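PDB 6F5Z: 24-sterol C-methyltransferase from Haloferax volcanii, which probably transfers a methyl group from S-adenosylmethionine to a substrate not yet established, working as a holoenzyme with the activator Trm112. Local coordinates for residues Glu38-Val43 against Val104-Ser109; Arg64-Asp69 against Leu97-Asp102; Thr122-Ala127 against Arg173-His178. All blocks are in the same frame, centred on the assembly; numbering follows the deposited sequence.

Interaction 1: Glu38-Val43 against Val104-Ser109; sequences EGDTVV and VDHVWS
Two neighbouring parallel strands in the middle of the methyltransferase sheet meet where T41, V42 and V43 run beside D105, H106 and V107. The pairing is a ladder of main-chain bonds: V43 N gives its hydrogen to H106 O (3.0 Å), and W108 N gives its own to V43 O (2.9 Å). At the start of the ladder the carbonyl oxygen T41 O is shared, taking D105 N at 2.9 Å and, in its carbonyl plane, H106 N at 3.2 Å. D105 returns the bond through its side chain. With CG set beside its own backbone N (chi1 -63°), it brings OD2 to 2.7 Å from T41 N in an almost straight bond of 174°, using the anti lone pair. This carboxylate stacks on that of D40, their planes 25° apart, with D40 OD1 only 3.8 Å from D105 OD2. Such crowding of like charges is likely to cost energy, which a long, weak ion pair from K131 to D105 may partly offset. D40 OD2, already bonded to E37 N, also lies in the plane of the H106 ring at its edge, 3.0 Å from H106 CE1. Beyond the polar end the contact turns apolar: V43 CG2 rests against V104 CG2 at 3.6 Å, their side chains crossing at about a right angle. V43 and V107 share one face of the sheet, V42 and H106 the other. Strands 41-45 and 104-110 paired in this way form the centre of the 3-2-1-4-5-7-6 strand order characteristic of the Rossmann-like class I methyltransferase fold.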
ATOM      1  N   GLU B  38      13.550   1.355  10.919  1.00 16.05           N
ATOM      2  CA  GLU B  38      14.086   0.911  12.195  1.00 15.10           C
ATOM      3  C   GLU B  38      13.893   2.009  13.230  1.00 16.66           C
ATOM      4  O   GLU B  38      14.171   3.199  12.969  1.00 16.22           O
ATOM      5  CB  GLU B  38      15.598   0.623  12.072  1.00 17.15           C
ATOM      6  CG  GLU B  38      15.920  -0.620  11.245  1.00 20.69           C
ATOM      7  CD  GLU B  38      15.971  -0.459   9.739  1.00 29.55           C
ATOM      8  OE1 GLU B  38      15.663   0.645   9.236  1.00 23.59           O
ATOM      9  OE2 GLU B  38      16.395  -1.426   9.065  1.00 33.23           O
ATOM     10  N   GLY B  39      13.415   1.588  14.417  1.00 14.35           N
ATOM     11  CA  GLY B  39      13.191   2.529  15.499  1.00 14.95           C
ATOM     12  C   GLY B  39      11.775   3.082  15.596  1.00 17.19           C
ATOM     13  O   GLY B  39      11.436   3.787  16.556  1.00 17.50           O
ATOM     14  N   ASP B  40      10.914   2.798  14.594  1.00 15.33           N
ATOM     15  CA  ASP B  40       9.539   3.341  14.621  1.00 14.16           C
ATOM     16  C   ASP B  40       8.690   2.894  15.801  1.00 16.48           C
ATOM     17  O   ASP B  40       8.915   1.814  16.357  1.00 16.25           O
ATOM     18  CB  ASP B  40       8.793   2.984  13.339  1.00 15.33           C
ATOM     19  CG  ASP B  40       9.088   3.881  12.135  1.00 19.13           C
ATOM     20  OD1 ASP B  40       9.836   4.890  12.297  1.00 19.13           O
ATOM     21  OD2 ASP B  40       8.649   3.525  11.009  1.00 18.41           O
ATOM     22  N   THR B  41       7.720   3.745  16.157  1.00 14.68           N
ATOM     23  CA  THR B  41       6.764   3.465  17.244  1.00 14.73           C
ATOM     24  C   THR B  41       5.493   2.946  16.590  1.00 16.25           C
ATOM     25  O   THR B  41       4.945   3.608  15.711  1.00 15.36           O
ATOM     26  CB  THR B  41       6.475   4.730  18.035  1.00 18.77           C
ATOM     27  OG1 THR B  41       7.641   5.114  18.772  1.00 19.87           O
ATOM     28  CG2 THR B  41       5.296   4.537  19.024  1.00 19.12           C
ATOM     29  N   VAL B  42       5.033   1.765  17.017  1.00 14.52           N
ATOM     30  CA  VAL B  42       3.824   1.165  16.467  1.00 13.14           C
ATOM     31  C   VAL B  42       2.823   0.874  17.582  1.00 15.73           C
ATOM     32  O   VAL B  42       3.206   0.346  18.645  1.00 16.29           O
ATOM     33  CB  VAL B  42       4.172  -0.133  15.668  1.00 16.48           C
ATOM     34  CG1 VAL B  42       2.906  -0.868  15.153  1.00 16.70           C
ATOM     35  CG2 VAL B  42       5.099   0.204  14.494  1.00 16.46           C
ATOM     36  N   VAL B  43       1.550   1.145  17.315  1.00 14.28           N
ATOM     37  CA  VAL B  43       0.441   0.792  18.208  1.00 14.30           C
ATOM     38  C   VAL B  43      -0.336  -0.348  17.529  1.00 16.24           C
ATOM     39  O   VAL B  43      -0.662  -0.274  16.326  1.00 15.18           O
ATOM     40  CB  VAL B  43      -0.471   2.006  18.487  1.00 15.34           C
ATOM     41  CG1 VAL B  43      -1.772   1.568  19.195  1.00 15.98           C
ATOM     42  CG2 VAL B  43       0.263   3.018  19.347  1.00 15.23           C
ATOM     43  N   VAL B 104       2.548   8.607  17.049  1.00 15.33           N
ATOM     44  CA  VAL B 104       2.709   7.200  16.610  1.00 15.81           C
ATOM     45  C   VAL B 104       3.104   7.138  15.163  1.00 16.52           C
ATOM     46  O   VAL B 104       2.506   7.829  14.330  1.00 16.58           O
ATOM     47  CB  VAL B 104       1.407   6.403  16.936  1.00 19.57           C
ATOM     48  CG1 VAL B 104       1.460   4.990  16.395  1.00 19.29           C
ATOM     49  CG2 VAL B 104       1.192   6.374  18.461  1.00 18.49           C
ATOM     50  N   ASP B 105       4.092   6.273  14.829  1.00 14.52           N
ATOM     51  CA  ASP B 105       4.475   6.184  13.414  1.00 14.76           C
ATOM     52  C   ASP B 105       3.510   5.337  12.597  1.00 15.48           C
ATOM     53  O   ASP B 105       3.239   5.681  11.444  1.00 17.84           O
ATOM     54  CB  ASP B 105       5.900   5.637  13.277  1.00 15.71           C
ATOM     55  CG  ASP B 105       6.942   6.563  13.905  1.00 18.31           C
ATOM     56  OD1 ASP B 105       7.085   7.701  13.425  1.00 21.08           O
ATOM     57  OD2 ASP B 105       7.494   6.206  14.962  1.00 19.53           O
ATOM     58  N   HIS B 106       3.040   4.190  13.164  1.00 13.59           N
ATOM     59  CA  HIS B 106       2.096   3.346  12.436  1.00 14.41           C
ATOM     60  C   HIS B 106       1.165   2.655  13.408  1.00 14.90           C
ATOM     61  O   HIS B 106       1.529   2.423  14.573  1.00 15.61           O
ATOM     62  CB  HIS B 106       2.800   2.252  11.616  1.00 16.68           C
ATOM     63  CG  HIS B 106       3.824   2.775  10.676  1.00 19.67           C
ATOM     64  ND1 HIS B 106       5.181   2.826  11.023  1.00 23.32           N
ATOM     65  CD2 HIS B 106       3.649   3.324   9.458  1.00 19.20           C
ATOM     66  CE1 HIS B 106       5.778   3.398   9.991  1.00 20.85           C
ATOM     67  NE2 HIS B 106       4.918   3.733   9.032  1.00 21.57           N
ATOM     68  N   VAL B 107      -0.045   2.356  12.922  1.00 13.48           N
ATOM     69  CA  VAL B 107      -1.026   1.600  13.728  1.00 13.46           C
ATOM     70  C   VAL B 107      -1.365   0.354  12.906  1.00 14.01           C
ATOM     71  O   VAL B 107      -1.590   0.425  11.689  1.00 14.08           O
ATOM     72  CB  VAL B 107      -2.305   2.448  13.964  1.00 14.73           C
ATOM     73  CG1 VAL B 107      -3.399   1.629  14.665  1.00 15.61           C
ATOM     74  CG2 VAL B 107      -1.976   3.683  14.802  1.00 14.60           C
ATOM     75  N   TRP B 108      -1.416  -0.800  13.594  1.00 12.57           N
ATOM     76  CA  TRP B 108      -1.780  -2.082  13.036  1.00 13.73           C
ATOM     77  C   TRP B 108      -3.008  -2.589  13.780  1.00 14.76           C
ATOM     78  O   TRP B 108      -3.109  -2.425  14.995  1.00 14.39           O
ATOM     79  CB  TRP B 108      -0.634  -3.092  13.304  1.00 13.67           C
ATOM     80  CG  TRP B 108      -1.034  -4.537  13.179  1.00 13.23           C
ATOM     81  CD1 TRP B 108      -1.459  -5.360  14.189  1.00 15.02           C
ATOM     82  CD2 TRP B 108      -1.133  -5.300  11.963  1.00 12.73           C
ATOM     83  NE1 TRP B 108      -1.765  -6.620  13.680  1.00 13.92           N
ATOM     84  CE2 TRP B 108      -1.605  -6.593  12.310  1.00 13.80           C
ATOM     85  CE3 TRP B 108      -0.869  -5.009  10.606  1.00 15.14           C
ATOM     86  CZ2 TRP B 108      -1.723  -7.618  11.366  1.00 15.10           C
ATOM     87  CZ3 TRP B 108      -1.030  -6.013   9.658  1.00 17.06           C
ATOM     88  CH2 TRP B 108      -1.496  -7.293  10.042  1.00 17.14           C
ATOM     89  N   SER B 109      -3.923  -3.229  13.066  1.00 14.08           N
ATOM     90  CA  SER B 109      -5.008  -3.927  13.727  1.00 14.15           C
ATOM     91  C   SER B 109      -5.423  -5.126  12.878  1.00 15.52           C
ATOM     92  O   SER B 109      -5.695  -4.983  11.687  1.00 15.89           O
ATOM     93  CB  SER B 109      -6.168  -2.989  14.022  1.00 14.72           C
ATOM     94  OG  SER B 109      -7.222  -3.682  14.676  1.00 17.21           O
TER

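Interaction 2: Arg64-Asp69 against Leu97-Asp102; sequences RGFGLD and LPFDDD. With SAH (S-adenosyl-L-homocysteine), chain G.
An irregular loop covers strand 64-69, and it does so through an edge-to-face aromatic pair, the edge of F99 turned to the face of F66. The ring centroids are 5.3 Å apart and the planes stand at 74°; F99 CE1 comes over one face of F66, offset toward its rim, and is 3.7 Å from F66 CG. F99 is the last residue of an inverse gamma turn centred on P98, closed by a weak bond from F99 N to L97 O. L68, its CG anti to the backbone N (chi1 178°), lays CD1 against the ring of P98, 3.7 Å from P98 CD, while L68 CD2 lies 4.0 Å from C2 of the SAH adenine. At the strand's end D69 grips the ribose with both oxygens: SAH O2' donates to D69 OD1 at 2.6 Å and SAH O3' to D69 OD2 at 2.7 Å. S71 N bonds to OD1 and G48 N to OD2, which should limit the carboxylate's rotation. Replacing D69 by an alanine would probably leave the ribose hydroxyls and both N-H groups without their acceptor. F66 also touches L90 of strand 87-91, F99 packs on V43 of strand 41-45, and L97 and F99 meet helix 119-129 at I129.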
ATOM      1  N   ARG B  64       9.676   0.897  19.410  1.00 18.06           N
ATOM      2  CA  ARG B  64       8.745   0.933  20.542  1.00 17.40           C
ATOM      3  C   ARG B  64       7.434   0.366  20.073  1.00 19.60           C
ATOM      4  O   ARG B  64       7.002   0.671  18.957  1.00 18.12           O
ATOM      5  CB  ARG B  64       8.502   2.359  21.030  1.00 19.67           C
ATOM      6  CG  ARG B  64       9.800   3.145  21.172  1.00 27.08           C
ATOM      7  CD  ARG B  64       9.718   4.350  22.048  1.00 28.90           C
ATOM      8  NE  ARG B  64       8.635   5.264  21.698  1.00 29.68           N
ATOM      9  CZ  ARG B  64       8.210   6.187  22.550  1.00 43.10           C
ATOM     10  NH1 ARG B  64       7.230   7.007  22.213  1.00 36.51           N
ATOM     11  NH2 ARG B  64       8.757   6.287  23.751  1.00 31.15           N
ATOM     12  N   GLY B  65       6.829  -0.469  20.890  1.00 16.02           N
ATOM     13  CA  GLY B  65       5.536  -1.019  20.508  1.00 15.78           C
ATOM     14  C   GLY B  65       4.578  -0.963  21.659  1.00 17.46           C
ATOM     15  O   GLY B  65       5.004  -1.111  22.828  1.00 17.65           O
ATOM     16  N   PHE B  66       3.290  -0.675  21.344  1.00 15.38           N
ATOM     17  CA  PHE B  66       2.250  -0.640  22.369  1.00 16.07           C
ATOM     18  C   PHE B  66       1.126  -1.543  21.907  1.00 17.86           C
ATOM     19  O   PHE B  66       0.540  -1.269  20.853  1.00 16.90           O
ATOM     20  CB  PHE B  66       1.682   0.765  22.573  1.00 16.96           C
ATOM     21  CG  PHE B  66       2.675   1.790  23.033  1.00 18.12           C
ATOM     22  CD1 PHE B  66       3.528   2.410  22.126  1.00 19.36           C
ATOM     23  CD2 PHE B  66       2.769   2.132  24.374  1.00 20.44           C
ATOM     24  CE1 PHE B  66       4.487   3.323  22.556  1.00 19.50           C
ATOM     25  CE2 PHE B  66       3.702   3.080  24.803  1.00 21.02           C
ATOM     26  CZ  PHE B  66       4.562   3.662  23.898  1.00 20.00           C
ATOM     27  N   GLY B  67       0.846  -2.596  22.669  1.00 17.13           N
ATOM     28  CA  GLY B  67      -0.227  -3.528  22.359  1.00 17.44           C
ATOM     29  C   GLY B  67      -1.400  -3.215  23.267  1.00 20.60           C
ATOM     30  O   GLY B  67      -1.323  -3.422  24.489  1.00 19.24           O
ATOM     31  N   LEU B  68      -2.444  -2.627  22.692  1.00 17.11           N
ATOM     32  CA  LEU B  68      -3.615  -2.181  23.438  1.00 17.44           C
ATOM     33  C   LEU B  68      -4.713  -3.258  23.311  1.00 19.77           C
ATOM     34  O   LEU B  68      -4.949  -3.790  22.218  1.00 16.51           O
ATOM     35  CB  LEU B  68      -4.109  -0.824  22.874  1.00 17.29           C
ATOM     36  CG  LEU B  68      -5.381  -0.236  23.516  1.00 19.69           C
ATOM     37  CD1 LEU B  68      -5.335   1.263  23.512  1.00 20.04           C
ATOM     38  CD2 LEU B  68      -6.677  -0.642  22.732  1.00 21.30           C
ATOM     39  N   ASP B  69      -5.387  -3.582  24.433  1.00 17.97           N
ATOM     40  CA  ASP B  69      -6.461  -4.569  24.387  1.00 17.96           C
ATOM     41  C   ASP B  69      -7.437  -4.240  25.494  1.00 19.73           C
ATOM     42  O   ASP B  69      -7.053  -3.724  26.535  1.00 20.12           O
ATOM     43  CB  ASP B  69      -5.939  -6.002  24.510  1.00 19.35           C
ATOM     44  CG  ASP B  69      -6.879  -6.968  23.851  1.00 21.35           C
ATOM     45  OD1 ASP B  69      -7.913  -7.328  24.483  1.00 21.20           O
ATOM     46  OD2 ASP B  69      -6.611  -7.351  22.702  1.00 19.26           O
ATOM     47  N   LEU B  97      -8.353   6.536  22.475  1.00 19.06           N
ATOM     48  CA  LEU B  97      -6.962   6.049  22.497  1.00 18.16           C
ATOM     49  C   LEU B  97      -6.102   6.922  23.394  1.00 20.94           C
ATOM     50  O   LEU B  97      -6.034   8.138  23.190  1.00 20.78           O
ATOM     51  CB  LEU B  97      -6.367   5.940  21.097  1.00 18.33           C
ATOM     52  CG  LEU B  97      -7.202   5.095  20.111  1.00 20.73           C
ATOM     53  CD1 LEU B  97      -6.525   5.060  18.704  1.00 18.94           C
ATOM     54  CD2 LEU B  97      -7.456   3.670  20.646  1.00 20.43           C
ATOM     55  N   PRO B  98      -5.372   6.267  24.328  1.00 18.88           N
ATOM     56  CA  PRO B  98      -4.619   7.005  25.345  1.00 18.00           C
ATOM     57  C   PRO B  98      -3.224   7.385  24.885  1.00 20.50           C
ATOM     58  O   PRO B  98      -2.247   7.218  25.619  1.00 19.39           O
ATOM     59  CB  PRO B  98      -4.626   6.035  26.536  1.00 20.21           C
ATOM     60  CG  PRO B  98      -4.539   4.687  25.893  1.00 22.42           C
ATOM     61  CD  PRO B  98      -5.380   4.816  24.626  1.00 18.81           C
ATOM     62  N   PHE B  99      -3.150   7.940  23.665  1.00 17.67           N
ATOM     63  CA  PHE B  99      -1.901   8.409  23.081  1.00 16.73           C
ATOM     64  C   PHE B  99      -2.037   9.824  22.627  1.00 18.99           C
ATOM     65  O   PHE B  99      -3.119  10.242  22.158  1.00 18.30           O
ATOM     66  CB  PHE B  99      -1.477   7.547  21.878  1.00 17.24           C
ATOM     67  CG  PHE B  99      -1.336   6.099  22.225  1.00 17.73           C
ATOM     68  CD1 PHE B  99      -0.152   5.609  22.758  1.00 21.50           C
ATOM     69  CD2 PHE B  99      -2.382   5.211  22.014  1.00 20.21           C
ATOM     70  CE1 PHE B  99      -0.052   4.274  23.153  1.00 23.24           C
ATOM     71  CE2 PHE B  99      -2.265   3.867  22.379  1.00 23.15           C
ATOM     72  CZ  PHE B  99      -1.114   3.419  22.963  1.00 21.59           C
ATOM     73  N   ASP B 100      -0.941  10.590  22.763  1.00 18.59           N
ATOM     74  CA  ASP B 100      -0.903  11.978  22.332  1.00 18.28           C
ATOM     75  C   ASP B 100      -1.160  12.139  20.838  1.00 20.30           C
ATOM     76  O   ASP B 100      -0.896  11.211  20.063  1.00 20.46           O
ATOM     77  CB  ASP B 100       0.504  12.539  22.588  1.00 20.51           C
ATOM     78  CG  ASP B 100       0.803  12.834  24.035  1.00 28.01           C
ATOM     79  OD1 ASP B 100      -0.149  12.875  24.843  1.00 29.46           O
ATOM     80  OD2 ASP B 100       1.989  13.068  24.358  1.00 31.87           O
ATOM     81  N   ASP B 101      -1.598  13.333  20.419  1.00 20.66           N
ATOM     82  CA  ASP B 101      -1.723  13.618  18.996  1.00 20.20           C
ATOM     83  C   ASP B 101      -0.359  13.454  18.322  1.00 20.90           C
ATOM     84  O   ASP B 101       0.662  13.832  18.893  1.00 20.58           O
ATOM     85  CB  ASP B 101      -2.158  15.077  18.742  1.00 21.35           C
ATOM     86  CG  ASP B 101      -3.536  15.472  19.217  1.00 26.72           C
ATOM     87  OD1 ASP B 101      -4.147  14.695  19.968  1.00 24.87           O
ATOM     88  OD2 ASP B 101      -3.975  16.598  18.885  1.00 34.76           O
ATOM     89  N   ASP B 102      -0.341  12.940  17.093  1.00 17.75           N
ATOM     90  CA  ASP B 102       0.860  12.883  16.257  1.00 17.37           C
ATOM     91  C   ASP B 102       2.058  12.288  16.982  1.00 21.06           C
ATOM     92  O   ASP B 102       3.162  12.849  16.919  1.00 22.65           O
ATOM     93  CB  ASP B 102       1.215  14.291  15.728  1.00 20.30           C
ATOM     94  CG  ASP B 102       0.167  15.046  14.929  1.00 28.76           C
ATOM     95  OD1 ASP B 102      -0.833  14.428  14.508  1.00 25.41           O
ATOM     96  OD2 ASP B 102       0.348  16.252  14.716  1.00 34.58           O
TER
HETATM   97  N   SAH G 302      -5.076  -9.116  16.749  1.00 16.14           N
HETATM   98  CA  SAH G 302      -5.169 -10.448  17.406  1.00 16.51           C
HETATM   99  CB  SAH G 302      -6.478 -10.656  18.266  1.00 16.79           C
HETATM  100  CG  SAH G 302      -7.754 -10.624  17.430  1.00 16.66           C
HETATM  101  SD  SAH G 302      -9.224 -10.897  18.487  1.00 18.64           S
HETATM  102  C   SAH G 302      -5.055 -11.609  16.382  1.00 19.61           C
HETATM  103  O   SAH G 302      -4.869 -11.227  15.148  1.00 18.62           O
HETATM  104  OXT SAH G 302      -5.119 -12.768  16.719  1.00 19.41           O
HETATM  105  C5' SAH G 302      -9.788  -9.218  18.853  1.00 18.81           C
HETATM  106  C4' SAH G 302      -8.997  -8.538  19.955  1.00 17.68           C
HETATM  107  O4' SAH G 302      -9.474  -7.172  20.063  1.00 19.14           O
HETATM  108  C3' SAH G 302      -9.243  -9.201  21.316  1.00 20.44           C
HETATM  109  O3' SAH G 302      -8.031  -9.483  22.015  1.00 21.78           O
HETATM  110  C2' SAH G 302     -10.210  -8.238  22.015  1.00 20.64           C
HETATM  111  O2' SAH G 302     -10.136  -8.226  23.438  1.00 20.81           O
HETATM  112  C1' SAH G 302      -9.817  -6.890  21.410  1.00 19.36           C
HETATM  113  N9  SAH G 302     -10.890  -5.893  21.397  1.00 18.34           N
HETATM  114  C8  SAH G 302     -12.141  -6.030  20.846  1.00 20.31           C
HETATM  115  N7  SAH G 302     -12.886  -4.955  20.937  1.00 20.60           N
HETATM  116  C5  SAH G 302     -12.068  -4.042  21.588  1.00 19.08           C
HETATM  117  C6  SAH G 302     -12.268  -2.703  21.993  1.00 22.20           C
HETATM  118  N6  SAH G 302     -13.415  -2.031  21.823  1.00 24.79           N
HETATM  119  N1  SAH G 302     -11.246  -2.078  22.630  1.00 20.34           N
HETATM  120  C2  SAH G 302     -10.115  -2.759  22.862  1.00 17.90           C
HETATM  121  N3  SAH G 302      -9.812  -4.017  22.529  1.00 18.96           N
HETATM  122  C4  SAH G 302     -10.836  -4.610  21.881  1.00 17.93           C

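Interaction 3: Thr122-Ala127 against Arg173-His178; sequences TLEEIA and RDAGLH
L123 presses its CB onto the methyl group of A175, and the two carbons, L123 CB and A175 CB, are 3.5 Å apart, closer than a usual van der Waals contact. The methyl sits against the flank of helix 119-129 rather than against one side chain alone: it lies 3.9 Å from the backbone E124 N, and the CG of E124 passes it at 4.1 Å from A175 CB before the glutamate's extended chain carries on past it. One turn further along, A127 supplies a second small surface. Its CB meets the carbonyl oxygen A175 O at 3.7 Å and the branch L177 CD2 at 3.9 Å. Methyl groups at both A175 and A127 are consistent with the close approach of the two backbones, the CA atoms of E124 and A175 being the nearest pair. Segment 173-178 holds the end of helix 165-174, closed by a Schellman motif in which G176 takes positive phi (96°) and its N bonds back to R173 O at 3.0 Å. A side chain at G176 would be jammed against the carbonyl oxygen of A175, so glycine suits this turn, which directs the chain onward into strand 178-185. L177 follows directly, its CG held beside the backbone N (chi1 -62°), and points its branched end into the contact. There L177 CD1 comes within 4.3 Å of L123 CD2. L123 is also covered by A171 and F172 of helix 165-174, and together with I126 it packs on F136 of strand 134-140, so that helix 119-129 lies on the sheet with the end of helix 165-174 at its side. Beyond the contact, R173 forms a salt bridge with E37 of the second subunit, another copy of this protein.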
ATOM      1  N   THR B 122     -13.313   5.678  15.994  1.00 15.49           N
ATOM      2  CA  THR B 122     -12.001   5.004  16.142  1.00 15.84           C
ATOM      3  C   THR B 122     -11.084   5.439  14.983  1.00 17.42           C
ATOM      4  O   THR B 122      -9.910   5.697  15.222  1.00 16.96           O
ATOM      5  CB  THR B 122     -12.189   3.492  16.215  1.00 19.00           C
ATOM      6  OG1 THR B 122     -12.890   3.204  17.443  1.00 18.19           O
ATOM      7  CG2 THR B 122     -10.848   2.744  16.213  1.00 19.19           C
ATOM      8  N   LEU B 123     -11.596   5.512  13.733  1.00 15.18           N
ATOM      9  CA  LEU B 123     -10.743   5.963  12.633  1.00 15.93           C
ATOM     10  C   LEU B 123     -10.220   7.392  12.841  1.00 17.64           C
ATOM     11  O   LEU B 123      -9.090   7.699  12.513  1.00 16.61           O
ATOM     12  CB  LEU B 123     -11.473   5.861  11.298  1.00 15.93           C
ATOM     13  CG  LEU B 123     -11.735   4.437  10.833  1.00 18.07           C
ATOM     14  CD1 LEU B 123     -12.723   4.399   9.680  1.00 17.44           C
ATOM     15  CD2 LEU B 123     -10.417   3.720  10.444  1.00 17.22           C
ATOM     16  N   GLU B 124     -11.069   8.284  13.374  1.00 16.46           N
ATOM     17  CA  GLU B 124     -10.660   9.657  13.667  1.00 16.91           C
ATOM     18  C   GLU B 124      -9.571   9.668  14.763  1.00 16.90           C
ATOM     19  O   GLU B 124      -8.602  10.424  14.652  1.00 16.91           O
ATOM     20  CB  GLU B 124     -11.877  10.469  14.127  1.00 19.31           C
ATOM     21  CG  GLU B 124     -12.864  10.711  12.991  1.00 27.21           C
ATOM     22  CD  GLU B 124     -14.278  11.049  13.433  1.00 50.47           C
ATOM     23  OE1 GLU B 124     -14.498  11.271  14.648  1.00 35.57           O
ATOM     24  OE2 GLU B 124     -15.186  11.008  12.570  1.00 37.76           O
ATOM     25  N   GLU B 125      -9.705   8.766  15.761  1.00 16.34           N
ATOM     26  CA  GLU B 125      -8.706   8.629  16.830  1.00 15.80           C
ATOM     27  C   GLU B 125      -7.373   8.127  16.272  1.00 18.07           C
ATOM     28  O   GLU B 125      -6.303   8.562  16.715  1.00 17.78           O
ATOM     29  CB  GLU B 125      -9.207   7.674  17.896  1.00 17.73           C
ATOM     30  CG  GLU B 125     -10.131   8.316  18.924  1.00 19.87           C
ATOM     31  CD  GLU B 125      -9.366   9.298  19.794  1.00 22.60           C
ATOM     32  OE1 GLU B 125      -8.696   8.851  20.756  1.00 22.80           O
ATOM     33  OE2 GLU B 125      -9.410  10.513  19.488  1.00 21.03           O
ATOM     34  N   ILE B 126      -7.438   7.207  15.304  1.00 15.61           N
ATOM     35  CA  ILE B 126      -6.205   6.695  14.668  1.00 15.28           C
ATOM     36  C   ILE B 126      -5.532   7.815  13.869  1.00 15.93           C
ATOM     37  O   ILE B 126      -4.314   8.028  13.952  1.00 17.10           O
ATOM     38  CB  ILE B 126      -6.556   5.461  13.802  1.00 16.70           C
ATOM     39  CG1 ILE B 126      -6.908   4.278  14.719  1.00 17.21           C
ATOM     40  CG2 ILE B 126      -5.395   5.075  12.886  1.00 16.05           C
ATOM     41  CD1 ILE B 126      -7.595   3.119  14.011  1.00 18.53           C
ATOM     42  N   ALA B 127      -6.321   8.571  13.093  1.00 15.39           N
ATOM     43  CA  ALA B 127      -5.752   9.682  12.337  1.00 15.65           C
ATOM     44  C   ALA B 127      -5.143  10.714  13.305  1.00 15.95           C
ATOM     45  O   ALA B 127      -4.122  11.311  12.989  1.00 18.39           O
ATOM     46  CB  ALA B 127      -6.846  10.349  11.502  1.00 16.68           C
ATOM     47  N   ARG B 173     -11.542   7.694   4.224  1.00 15.75           N
ATOM     48  CA  ARG B 173     -11.486   9.070   3.690  1.00 16.51           C
ATOM     49  C   ARG B 173     -12.307  10.006   4.575  1.00 19.33           C
ATOM     50  O   ARG B 173     -11.874  11.135   4.807  1.00 18.91           O
ATOM     51  CB  ARG B 173     -11.983   9.114   2.245  1.00 19.21           C
ATOM     52  CG  ARG B 173     -11.098   8.290   1.311  1.00 23.48           C
ATOM     53  CD  ARG B 173     -11.382   8.517  -0.166  1.00 30.19           C
ATOM     54  NE  ARG B 173     -10.605   7.584  -1.001  1.00 23.38           N
ATOM     55  CZ  ARG B 173     -11.115   6.535  -1.644  1.00 23.45           C
ATOM     56  NH1 ARG B 173     -12.416   6.265  -1.569  1.00 24.55           N
ATOM     57  NH2 ARG B 173     -10.332   5.756  -2.376  1.00 25.02           N
ATOM     58  N   ASP B 174     -13.495   9.543   5.067  1.00 16.74           N
ATOM     59  CA  ASP B 174     -14.310  10.414   5.928  1.00 17.68           C
ATOM     60  C   ASP B 174     -13.584  10.779   7.229  1.00 21.19           C
ATOM     61  O   ASP B 174     -13.845  11.850   7.805  1.00 23.12           O
ATOM     62  CB  ASP B 174     -15.679   9.796   6.201  1.00 19.95           C
ATOM     63  CG  ASP B 174     -16.597   9.745   4.998  1.00 29.14           C
ATOM     64  OD1 ASP B 174     -16.307  10.437   3.997  1.00 31.04           O
ATOM     65  OD2 ASP B 174     -17.613   9.007   5.053  1.00 35.74           O
ATOM     66  N   ALA B 175     -12.631   9.923   7.687  1.00 17.74           N
ATOM     67  CA  ALA B 175     -11.863  10.185   8.904  1.00 18.51           C
ATOM     68  C   ALA B 175     -10.604  10.989   8.636  1.00 22.32           C
ATOM     69  O   ALA B 175      -9.872  11.300   9.585  1.00 22.95           O
ATOM     70  CB  ALA B 175     -11.480   8.870   9.569  1.00 19.74           C
ATOM     71  N   GLY B 176     -10.349  11.299   7.361  1.00 18.28           N
ATOM     72  CA  GLY B 176      -9.200  12.106   6.969  1.00 18.72           C
ATOM     73  C   GLY B 176      -8.010  11.282   6.540  1.00 23.34           C
ATOM     74  O   GLY B 176      -6.966  11.849   6.225  1.00 25.29           O
ATOM     75  N   LEU B 177      -8.149   9.956   6.461  1.00 18.04           N
ATOM     76  CA  LEU B 177      -7.017   9.147   6.009  1.00 17.25           C
ATOM     77  C   LEU B 177      -7.051   9.010   4.489  1.00 20.70           C
ATOM     78  O   LEU B 177      -8.119   8.772   3.911  1.00 24.01           O
ATOM     79  CB  LEU B 177      -7.119   7.716   6.600  1.00 16.99           C
ATOM     80  CG  LEU B 177      -7.070   7.639   8.122  1.00 17.72           C
ATOM     81  CD1 LEU B 177      -7.453   6.221   8.641  1.00 19.80           C
ATOM     82  CD2 LEU B 177      -5.672   8.031   8.652  1.00 18.84           C
ATOM     83  N   HIS B 178      -5.888   9.066   3.847  1.00 18.20           N
ATOM     84  CA  HIS B 178      -5.844   8.793   2.403  1.00 19.10           C
ATOM     85  C   HIS B 178      -5.742   7.285   2.235  1.00 19.12           C
ATOM     86  O   HIS B 178      -4.953   6.659   2.931  1.00 19.84           O
ATOM     87  CB  HIS B 178      -4.569   9.373   1.790  1.00 21.71           C
ATOM     88  CG  HIS B 178      -4.455  10.855   1.923  1.00 27.60           C
ATOM     89  ND1 HIS B 178      -3.314  11.443   2.449  1.00 30.74           N
ATOM     90  CD2 HIS B 178      -5.339  11.816   1.581  1.00 29.94           C
ATOM     91  CE1 HIS B 178      -3.532  12.749   2.388  1.00 29.82           C
ATOM     92  NE2 HIS B 178      -4.738  13.021   1.881  1.00 29.55           N
TER

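In the fold
Interactions 1 and 2 are buried and share one sheet: strands 41-45 and 64-69 are neighbours, V42 pairs with R64 and F66 along the backbone, and T41 of interaction 1 packs on F66 of interaction 2. Interaction 2 is nested in the loop that interaction 1 closes. Interaction 3 follows later in the chain and is only partly buried, yet its helix reaches both others, through I126 on V107 and E125 on the backbone of L97. Their chemistry differs with place: main-chain pairing in the sheet, with carboxylates at its start; aromatic and aliphatic packing over it, ending at the carboxylate that holds SAH; and small methyl groups where a helix meets a helix end.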